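Local coordinates for protein acetyltransferase (PDB 5XUN) that probably acetylates the glycyl group of charged glycyl-tRNA with acetyl-CoA, acting as the GNAT-fold toxin of a type II toxin-antitoxin pair, at residues B[12-17]-B[35-40]; B[19-22]-B[28-31]; B[50-53]-B[57-60]. The protein carries 1 engineered substitution. All coordinates share one frame; numbering follows the deposited sequence.

Interaction 1: B[12-17]-B[35-40]; sequences DAFSYD and HLKRQH
In this GNAT acetyltransferase fold, the loop leaving the first strand (6-9) is clasped against helix 36-41, and F14 with K37 carries most of that contact. Segment 12-17 belongs to the loop and segment 35-40 to the helix; F14 and K37 are also the nearest pair of backbone positions, with F14 CA 7.4 Å from K37 CA. Their side chains run antiparallel, one alongside the other. The lysine lays its aliphatic part along the phenylalanine: K37 CB stands over one face of the ring, 4.3 Å from the F14 centroid and only 12° off the ring normal, which is CH-pi geometry. Further along, K37 CD packs on F14 CB at 4.0 Å. On the opposite face of the ring lies CD2 of Y16, so the phenyl group is sandwiched between a lysine chain and a tyrosine edge. L36 meets F14 roughly perpendicularly and brings CD2 to F14 CE1 at 4.1 Å; L32 of helix 26-34 also touches F14. With CG anti to the backbone N and a bend at chi2, K37 carries its amine past the ring to the start of the loop. The amine is shared there, because D41 of the same helix forms a salt bridge with it. The D12 carboxylate stays farther off, and the lysine takes the backbone instead: K37 NZ donates to D12 O at 2.6 Å, approaching at a C=O...N angle of 123° and tilted 21° from the carbonyl plane.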
loop_
_atom_site.group_PDB
_atom_site.type_symbol
_atom_site.label_atom_id
_atom_site.label_comp_id
_atom_site.label_asym_id
_atom_site.label_seq_id
_atom_site.Cartn_x
_atom_site.Cartn_y
_atom_site.Cartn_z
ATOM N N ASP B 12 -16.806 -6.659 -11.245
ATOM C CA ASP B 12 -17.654 -6.899 -10.079
ATOM C C ASP B 12 -18.475 -8.171 -10.229
ATOM O O ASP B 12 -18.606 -8.944 -9.273
ATOM C CB ASP B 12 -18.593 -5.714 -9.856
ATOM C CG ASP B 12 -17.866 -4.470 -9.428
ATOM O OD1 ASP B 12 -16.842 -4.598 -8.726
ATOM O OD2 ASP B 12 -18.314 -3.366 -9.804
ATOM N N ALA B 13 -18.996 -8.432 -11.430
ATOM C CA ALA B 13 -19.817 -9.620 -11.613
ATOM C C ALA B 13 -18.994 -10.894 -11.666
ATOM O O ALA B 13 -19.525 -11.966 -11.358
ATOM C CB ALA B 13 -20.654 -9.505 -12.886
ATOM N N PHE B 14 -17.707 -10.790 -11.992
ATOM C CA PHE B 14 -16.833 -11.951 -12.139
ATOM C C PHE B 14 -17.464 -12.961 -13.094
ATOM O O PHE B 14 -17.565 -14.159 -12.816
ATOM C CB PHE B 14 -16.514 -12.584 -10.786
ATOM C CG PHE B 14 -15.236 -13.368 -10.776
ATOM C CD1 PHE B 14 -14.011 -12.720 -10.752
ATOM C CD2 PHE B 14 -15.256 -14.751 -10.816
ATOM C CE1 PHE B 14 -12.829 -13.438 -10.751
ATOM C CE2 PHE B 14 -14.079 -15.475 -10.816
ATOM C CZ PHE B 14 -12.864 -14.818 -10.787
ATOM N N SER B 15 -17.906 -12.446 -14.236
ATOM C CA SER B 15 -18.551 -13.221 -15.289
ATOM C C SER B 15 -17.538 -13.816 -16.254
ATOM O O SER B 15 -17.745 -13.819 -17.471
ATOM C CB SER B 15 -19.558 -12.340 -16.023
ATOM O OG SER B 15 -20.326 -13.092 -16.944
ATOM N N TYR B 16 -16.404 -14.276 -15.740
ATOM C CA TYR B 16 -15.370 -14.869 -16.571
ATOM C C TYR B 16 -15.607 -16.359 -16.752
ATOM O O TYR B 16 -16.141 -17.037 -15.872
ATOM C CB TYR B 16 -13.984 -14.641 -15.964
ATOM C CG TYR B 16 -13.669 -13.186 -15.746
ATOM C CD1 TYR B 16 -13.549 -12.323 -16.826
ATOM C CD2 TYR B 16 -13.496 -12.671 -14.468
ATOM C CE1 TYR B 16 -13.268 -10.987 -16.645
ATOM C CE2 TYR B 16 -13.216 -11.334 -14.275
ATOM C CZ TYR B 16 -13.102 -10.496 -15.368
ATOM O OH TYR B 16 -12.824 -9.161 -15.188
ATOM N N ASP B 17 -15.202 -16.864 -17.915
ATOM C CA ASP B 17 -15.136 -18.300 -18.151
ATOM C C ASP B 17 -13.802 -18.793 -17.610
ATOM O O ASP B 17 -12.752 -18.550 -18.214
ATOM C CB ASP B 17 -15.277 -18.608 -19.640
ATOM C CG ASP B 17 -15.235 -20.108 -19.948
ATOM O OD1 ASP B 17 -14.999 -20.927 -19.035
ATOM O OD2 ASP B 17 -15.452 -20.468 -21.122
ATOM N N HIS B 35 -11.199 -18.354 -3.950
ATOM C CA HIS B 35 -10.860 -17.259 -3.055
ATOM C C HIS B 35 -10.603 -15.916 -3.719
ATOM O O HIS B 35 -10.728 -14.893 -3.040
ATOM C CB HIS B 35 -9.616 -17.618 -2.231
ATOM C CG HIS B 35 -9.693 -18.959 -1.566
ATOM N ND1 HIS B 35 -10.530 -19.214 -0.502
ATOM C CD2 HIS B 35 -9.025 -20.113 -1.801
ATOM C CE1 HIS B 35 -10.385 -20.468 -0.116
ATOM N NE2 HIS B 35 -9.476 -21.036 -0.888
ATOM N N LEU B 36 -10.251 -15.879 -5.005
ATOM C CA LEU B 36 -9.837 -14.622 -5.618
ATOM C C LEU B 36 -10.883 -13.538 -5.410
ATOM O O LEU B 36 -10.602 -12.480 -4.838
ATOM C CB LEU B 36 -9.581 -14.816 -7.111
ATOM C CG LEU B 36 -9.230 -13.509 -7.830
ATOM C CD1 LEU B 36 -7.970 -12.915 -7.226
ATOM C CD2 LEU B 36 -9.053 -13.746 -9.312
ATOM N N LYS B 37 -12.114 -13.816 -5.831
ATOM C CA LYS B 37 -13.151 -12.798 -5.830
ATOM C C LYS B 37 -13.531 -12.390 -4.414
ATOM O O LYS B 37 -13.772 -11.206 -4.146
ATOM C CB LYS B 37 -14.362 -13.322 -6.594
ATOM C CG LYS B 37 -15.619 -12.521 -6.422
ATOM C CD LYS B 37 -15.570 -11.221 -7.168
ATOM C CE LYS B 37 -16.938 -10.567 -7.116
ATOM N NZ LYS B 37 -16.872 -9.093 -7.343
ATOM N N ARG B 38 -13.574 -13.346 -3.486
ATOM C CA ARG B 38 -13.992 -13.013 -2.130
ATOM C C ARG B 38 -12.943 -12.173 -1.417
ATOM O O ARG B 38 -13.282 -11.262 -0.654
ATOM C CB ARG B 38 -14.283 -14.278 -1.326
ATOM C CG ARG B 38 -14.635 -13.970 0.131
ATOM C CD ARG B 38 -15.002 -15.207 0.923
ATOM N NE ARG B 38 -13.968 -16.236 0.862
ATOM C CZ ARG B 38 -14.007 -17.288 0.051
ATOM N NH1 ARG B 38 -13.019 -18.165 0.074
ATOM N NH2 ARG B 38 -15.026 -17.460 -0.788
ATOM N N GLN B 39 -11.664 -12.483 -1.622
ATOM C CA GLN B 39 -10.626 -11.685 -0.980
ATOM C C GLN B 39 -10.477 -10.320 -1.650
ATOM O O GLN B 39 -10.106 -9.349 -0.986
ATOM C CB GLN B 39 -9.307 -12.459 -0.966
ATOM C CG GLN B 39 -9.384 -13.693 -0.084
ATOM C CD GLN B 39 -8.066 -14.436 0.063
ATOM O OE1 GLN B 39 -6.996 -13.916 -0.254
ATOM N NE2 GLN B 39 -8.145 -15.668 0.545
ATOM N N HIS B 40 -10.743 -10.242 -2.956
ATOM C CA HIS B 40 -10.835 -8.960 -3.654
ATOM C C HIS B 40 -11.938 -8.078 -3.064
ATOM O O HIS B 40 -11.708 -6.906 -2.747
ATOM C CB HIS B 40 -11.073 -9.228 -5.141
ATOM C CG HIS B 40 -11.320 -8.006 -5.976
ATOM N ND1 HIS B 40 -10.316 -7.354 -6.659
ATOM C CD2 HIS B 40 -12.471 -7.370 -6.309
ATOM C CE1 HIS B 40 -10.829 -6.355 -7.352
ATOM N NE2 HIS B 40 -12.136 -6.338 -7.155
#

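Interaction 2: B[19-22]-B[28-31]; sequences TGFD and LNTF. With ACO (acetyl coenzyme *a), chain E.
F21 and D22 of the loop 19-22 close on a single helical side chain, N29, whose amide is wedged between them. The tight part is the oxygen end of that amide. N29 OD1 lies 3.4 Å from F21 CE1, approaching the ring obliquely, and it is equally close, 3.4 Å, to D22 CA. Ring and amide planes are turned 76° apart. N29 reaches this position with CG anti to its carbonyl carbon (chi1 -59°), which swings the amide off the helix toward the loop. Its oxygen also accepts a hydrogen bond from the backbone N of C23, so the chain just after the loop segment fixes the rotation of the group.

The nitrogen end is held more loosely across the contact. N29 ND2 reaches D22 OD1 at 3.0 Å, but the N-H...O angle of 131° makes this a weak bond, and E26 OE1 also takes the amide nitrogen. Where N29 is buried, D22 is partly exposed, so the weak bond lies toward the more open part of the contact. L28, rather than the N29 contact itself, adjoins the cofactor: L28 CD1 packs 3.8 Å from C6P in the pantetheine arm of acetyl coenzyme A. D22 OD1 accepts from the backbone N of G24, two residues on, which makes an Asx turn in the approach to helix 26-34, the first helix of this GNAT fold.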
loop_
_atom_site.group_PDB
_atom_site.type_symbol
_atom_site.label_atom_id
_atom_site.label_comp_id
_atom_site.label_asym_id
_atom_site.label_seq_id
_atom_site.Cartn_x
_atom_site.Cartn_y
_atom_site.Cartn_z
ATOM N N THR B 19 -13.548 -22.160 -16.585
ATOM C CA THR B 19 -13.601 -23.618 -16.623
ATOM C C THR B 19 -12.420 -24.162 -17.421
ATOM O O THR B 19 -12.166 -23.737 -18.553
ATOM C CB THR B 19 -14.926 -24.100 -17.220
ATOM O OG1 THR B 19 -14.985 -23.757 -18.610
ATOM C CG2 THR B 19 -16.109 -23.475 -16.488
ATOM N N GLY B 20 -11.685 -25.093 -16.822
ATOM C CA GLY B 20 -10.507 -25.616 -17.473
ATOM C C GLY B 20 -9.240 -24.820 -17.255
ATOM O O GLY B 20 -8.229 -25.113 -17.904
ATOM N N PHE B 21 -9.259 -23.812 -16.382
ATOM C CA PHE B 21 -8.056 -23.027 -16.144
ATOM C C PHE B 21 -7.054 -23.887 -15.391
ATOM O O PHE B 21 -7.385 -24.484 -14.363
ATOM C CB PHE B 21 -8.370 -21.753 -15.349
ATOM C CG PHE B 21 -7.149 -20.905 -15.046
ATOM C CD1 PHE B 21 -6.367 -21.154 -13.925
ATOM C CD2 PHE B 21 -6.785 -19.866 -15.889
ATOM C CE1 PHE B 21 -5.239 -20.383 -13.652
ATOM C CE2 PHE B 21 -5.665 -19.093 -15.623
ATOM C CZ PHE B 21 -4.889 -19.352 -14.506
ATOM N N ASP B 22 -5.817 -23.922 -15.883
ATOM C CA ASP B 22 -4.769 -24.725 -15.263
ATOM C C ASP B 22 -3.434 -24.066 -15.573
ATOM O O ASP B 22 -2.981 -24.096 -16.718
ATOM C CB ASP B 22 -4.788 -26.167 -15.772
ATOM C CG ASP B 22 -3.685 -27.021 -15.155
ATOM O OD1 ASP B 22 -3.060 -26.580 -14.165
ATOM O OD2 ASP B 22 -3.432 -28.131 -15.668
ATOM N N LEU B 28 -2.680 -22.268 -7.078
ATOM C CA LEU B 28 -3.126 -21.064 -7.759
ATOM C C LEU B 28 -4.350 -21.308 -8.622
ATOM O O LEU B 28 -5.105 -20.362 -8.881
ATOM C CB LEU B 28 -1.986 -20.494 -8.601
ATOM C CG LEU B 28 -0.738 -20.189 -7.755
ATOM C CD1 LEU B 28 0.318 -19.435 -8.547
ATOM C CD2 LEU B 28 -1.096 -19.443 -6.481
ATOM N N ASN B 29 -4.559 -22.547 -9.080
ATOM C CA ASN B 29 -5.809 -22.870 -9.759
ATOM C C ASN B 29 -6.959 -22.876 -8.768
ATOM O O ASN B 29 -8.039 -22.344 -9.048
ATOM C CB ASN B 29 -5.714 -24.233 -10.446
ATOM C CG ASN B 29 -4.603 -24.301 -11.467
ATOM O OD1 ASN B 29 -4.377 -23.358 -12.223
ATOM N ND2 ASN B 29 -3.900 -25.428 -11.496
ATOM N N THR B 30 -6.745 -23.492 -7.607
ATOM C CA THR B 30 -7.768 -23.488 -6.575
ATOM C C THR B 30 -8.044 -22.067 -6.091
ATOM O O THR B 30 -9.200 -21.695 -5.853
ATOM C CB THR B 30 -7.332 -24.395 -5.421
ATOM O OG1 THR B 30 -7.230 -25.746 -5.890
ATOM C CG2 THR B 30 -8.328 -24.351 -4.288
ATOM N N PHE B 31 -6.997 -21.240 -5.978
ATOM C CA PHE B 31 -7.206 -19.888 -5.470
ATOM C C PHE B 31 -8.083 -19.086 -6.418
ATOM O O PHE B 31 -8.984 -18.366 -5.976
ATOM C CB PHE B 31 -5.876 -19.173 -5.240
ATOM C CG PHE B 31 -6.039 -17.824 -4.603
ATOM C CD1 PHE B 31 -6.292 -16.697 -5.377
ATOM C CD2 PHE B 31 -5.973 -17.685 -3.231
ATOM C CE1 PHE B 31 -6.465 -15.449 -4.787
ATOM C CE2 PHE B 31 -6.152 -16.440 -2.636
ATOM C CZ PHE B 31 -6.393 -15.323 -3.420
HETATM N N1A ACO E . 8.362 -11.646 -24.803
HETATM C C2A ACO E . 8.983 -12.315 -23.808
HETATM N N3A ACO E . 9.166 -13.651 -23.795
HETATM C C4A ACO E . 8.719 -14.424 -24.819
HETATM C C5A ACO E . 8.029 -13.760 -25.943
HETATM C C6A ACO E . 7.866 -12.288 -25.884
HETATM N N6A ACO E . 7.242 -11.622 -26.887
HETATM N N7A ACO E . 7.686 -14.719 -26.816
HETATM C C8A ACO E . 8.113 -15.890 -26.296
HETATM N N9A ACO E . 8.744 -15.730 -25.120
HETATM C C1B ACO E . 9.299 -16.859 -24.314
HETATM C C2B ACO E . 10.788 -16.755 -24.009
HETATM O O2B ACO E . 11.544 -17.604 -24.885
HETATM C C3B ACO E . 10.914 -17.215 -22.567
HETATM O O3B ACO E . 11.232 -18.604 -22.533
HETATM P P3B ACO E . 12.177 -19.247 -21.394
HETATM O O7A ACO E . 13.582 -18.967 -21.872
HETATM O O8A ACO E . 11.801 -18.506 -20.132
HETATM O O9A ACO E . 11.789 -20.709 -21.390
HETATM C C4B ACO E . 9.519 -17.055 -21.979
HETATM O O4B ACO E . 8.601 -16.920 -23.065
HETATM C C5B ACO E . 9.363 -15.845 -21.063
HETATM O O5B ACO E . 8.419 -16.176 -20.046
HETATM P P1A ACO E . 6.861 -15.780 -20.164
HETATM O O1A ACO E . 6.281 -16.406 -21.405
HETATM O O2A ACO E . 6.684 -14.303 -19.930
HETATM O O3A ACO E . 6.304 -16.544 -18.871
HETATM P P2A ACO E . 4.974 -17.444 -18.900
HETATM O O4A ACO E . 3.935 -16.804 -19.783
HETATM O O5A ACO E . 5.357 -18.888 -19.112
HETATM O O6A ACO E . 4.538 -17.251 -17.365
HETATM C CBP ACO E . 4.587 -18.063 -15.138
HETATM C CCP ACO E . 5.433 -17.662 -16.334
HETATM C CDP ACO E . 3.563 -16.976 -14.840
HETATM C CEP ACO E . 5.484 -18.289 -13.931
HETATM C CAP ACO E . 3.920 -19.370 -15.553
HETATM O OAP ACO E . 4.949 -20.350 -15.740
HETATM C C9P ACO E . 2.953 -19.878 -14.527
HETATM O O9P ACO E . 1.794 -19.487 -14.497
HETATM N N8P ACO E . 3.448 -20.780 -13.693
HETATM C C7P ACO E . 2.603 -21.608 -12.861
HETATM C C6P ACO E . 2.138 -20.866 -11.616
HETATM C C5P ACO E . 3.312 -20.124 -11.031
HETATM O O5P ACO E . 4.279 -20.731 -10.598
HETATM N N4P ACO E . 3.211 -18.796 -11.035
HETATM C C3P ACO E . 4.301 -17.945 -10.606
HETATM C C2P ACO E . 4.447 -17.903 -9.093
HETATM S S1P ACO E . 3.836 -16.352 -8.521
HETATM C C ACO E . 4.656 -16.330 -7.086
HETATM O O ACO E . 5.568 -17.124 -6.953
HETATM C CH3 ACO E . 4.244 -15.350 -6.025
#

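Interaction 3: B[50-53]-B[57-60]; sequences LVSG and PRLL
V51 and L59 face each other as an antiparallel non-hydrogen-bonded pair, their CA atoms 4.6 Å apart, where strands 46-51 and 59-71 meet near the turn of a beta hairpin. Backbone bonds bracket this pair. L60 N donates to L50 O at 2.7 Å, nearly along the C=O axis, and S52 N donates to R58 O at 3.0 Å in the carbonyl plane. The same R58 oxygen also receives a CA-H...O contact from V51 CA at 3.2 Å.

Beyond the strand proper a side chain takes over the pairing. S52 OG accepts from R58 N at 3.0 Å with an N-H...O angle of 164°, doing what a backbone carbonyl would do in a continued ladder. The hydroxyl is put there by a chi1 of 74°, between the backbone N and the carbonyl carbon. P57 CB meanwhile rests on V51 CB at 4.2 Å, on the face shared by V51 and L59, whereas L60 CD2 meets S52 CB at 4.1 Å.

In the next shell, D54 in the turn hydrogen-bonds to S52 OG through its carboxylate and thereby positions the hydroxyl. The loop around D17 pairs through its backbone with P57 and L59 on their other side, and V51 is paired through its backbone with T6 of strand 6-9. Buried S52 OG is consequently gripped by two partners, and serine chemistry stands in for main-chain bonding where the regular hairpin ladder ends.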
loop_
_atom_site.group_PDB
_atom_site.type_symbol
_atom_site.label_atom_id
_atom_site.label_comp_id
_atom_site.label_asym_id
_atom_site.label_seq_id
_atom_site.Cartn_x
_atom_site.Cartn_y
_atom_site.Cartn_z
ATOM N N LEU B 50 -6.130 -11.480 -17.048
ATOM C CA LEU B 50 -5.784 -11.486 -18.462
ATOM C C LEU B 50 -6.864 -12.282 -19.186
ATOM O O LEU B 50 -7.064 -13.463 -18.887
ATOM C CB LEU B 50 -4.405 -12.117 -18.666
ATOM C CG LEU B 50 -3.894 -12.406 -20.076
ATOM C CD1 LEU B 50 -3.574 -11.117 -20.796
ATOM C CD2 LEU B 50 -2.682 -13.309 -20.004
ATOM N N VAL B 51 -7.578 -11.630 -20.108
ATOM C CA VAL B 51 -8.846 -12.146 -20.603
ATOM C C VAL B 51 -8.898 -12.048 -22.122
ATOM O O VAL B 51 -8.281 -11.171 -22.734
ATOM C CB VAL B 51 -10.059 -11.408 -19.974
ATOM C CG1 VAL B 51 -10.033 -11.517 -18.452
ATOM C CG2 VAL B 51 -10.090 -9.952 -20.409
ATOM N N SER B 52 -9.659 -12.961 -22.725
ATOM C CA SER B 52 -9.892 -12.992 -24.160
ATOM C C SER B 52 -11.033 -12.051 -24.541
ATOM O O SER B 52 -11.698 -11.449 -23.691
ATOM C CB SER B 52 -10.204 -14.416 -24.613
ATOM O OG SER B 52 -11.518 -14.791 -24.225
ATOM N N GLY B 53 -11.279 -11.940 -25.843
ATOM C CA GLY B 53 -12.340 -11.111 -26.367
ATOM C C GLY B 53 -13.621 -11.836 -26.720
ATOM O O GLY B 53 -14.483 -11.240 -27.376
ATOM N N PRO B 57 -15.824 -13.510 -21.808
ATOM C CA PRO B 57 -14.362 -13.505 -21.825
ATOM C C PRO B 57 -13.816 -14.661 -21.004
ATOM O O PRO B 57 -14.285 -14.948 -19.902
ATOM C CB PRO B 57 -14.001 -12.144 -21.216
ATOM C CG PRO B 57 -15.272 -11.633 -20.591
ATOM C CD PRO B 57 -16.382 -12.215 -21.394
ATOM N N ARG B 58 -12.842 -15.349 -21.577
ATOM C CA ARG B 58 -12.157 -16.426 -20.894
ATOM C C ARG B 58 -10.971 -15.862 -20.133
ATOM O O ARG B 58 -10.272 -14.971 -20.621
ATOM C CB ARG B 58 -11.711 -17.480 -21.906
ATOM C CG ARG B 58 -12.878 -17.999 -22.743
ATOM C CD ARG B 58 -12.442 -18.902 -23.878
ATOM N NE ARG B 58 -11.329 -19.767 -23.504
ATOM C CZ ARG B 58 -10.130 -19.712 -24.070
ATOM N NH1 ARG B 58 -9.894 -18.825 -25.030
ATOM N NH2 ARG B 58 -9.167 -20.535 -23.673
ATOM N N LEU B 59 -10.759 -16.366 -18.924
ATOM C CA LEU B 59 -9.655 -15.913 -18.097
ATOM C C LEU B 59 -8.456 -16.805 -18.392
ATOM O O LEU B 59 -8.529 -18.027 -18.229
ATOM C CB LEU B 59 -10.043 -15.949 -16.618
ATOM C CG LEU B 59 -9.126 -15.296 -15.586
ATOM C CD1 LEU B 59 -9.967 -14.683 -14.474
ATOM C CD2 LEU B 59 -8.152 -16.301 -15.002
ATOM N N LEU B 60 -7.370 -16.195 -18.866
ATOM C CA LEU B 60 -6.150 -16.913 -19.195
ATOM C C LEU B 60 -5.000 -16.614 -18.243
ATOM O O LEU B 60 -3.941 -17.245 -18.357
ATOM C CB LEU B 60 -5.722 -16.595 -20.639
ATOM C CG LEU B 60 -6.538 -17.197 -21.795
ATOM C CD1 LEU B 60 -6.645 -18.709 -21.654
ATOM C CD2 LEU B 60 -7.918 -16.572 -21.941
#

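All three contacts gather on one side of the chain's centre, their centres about 13 Å apart. Interaction 3 is the buried one and relies on strand pairing; interactions 1 and 2 are partly buried and fasten one long loop to two successive helices. In interaction 1 apolar and CH-pi packing is joined by a lysine bond to a carbonyl, whereas interaction 2 depends on a polar amide largely satisfied from outside its segments. The loop links them physically: Y16 CE1 packs on V51 CG1 at 3.7 Å, and F21 CD2 touches L59 O at 3.4 Å. The helices also join, L36 N lying 3.0 Å from F31 O, probably hydrogen-bonded.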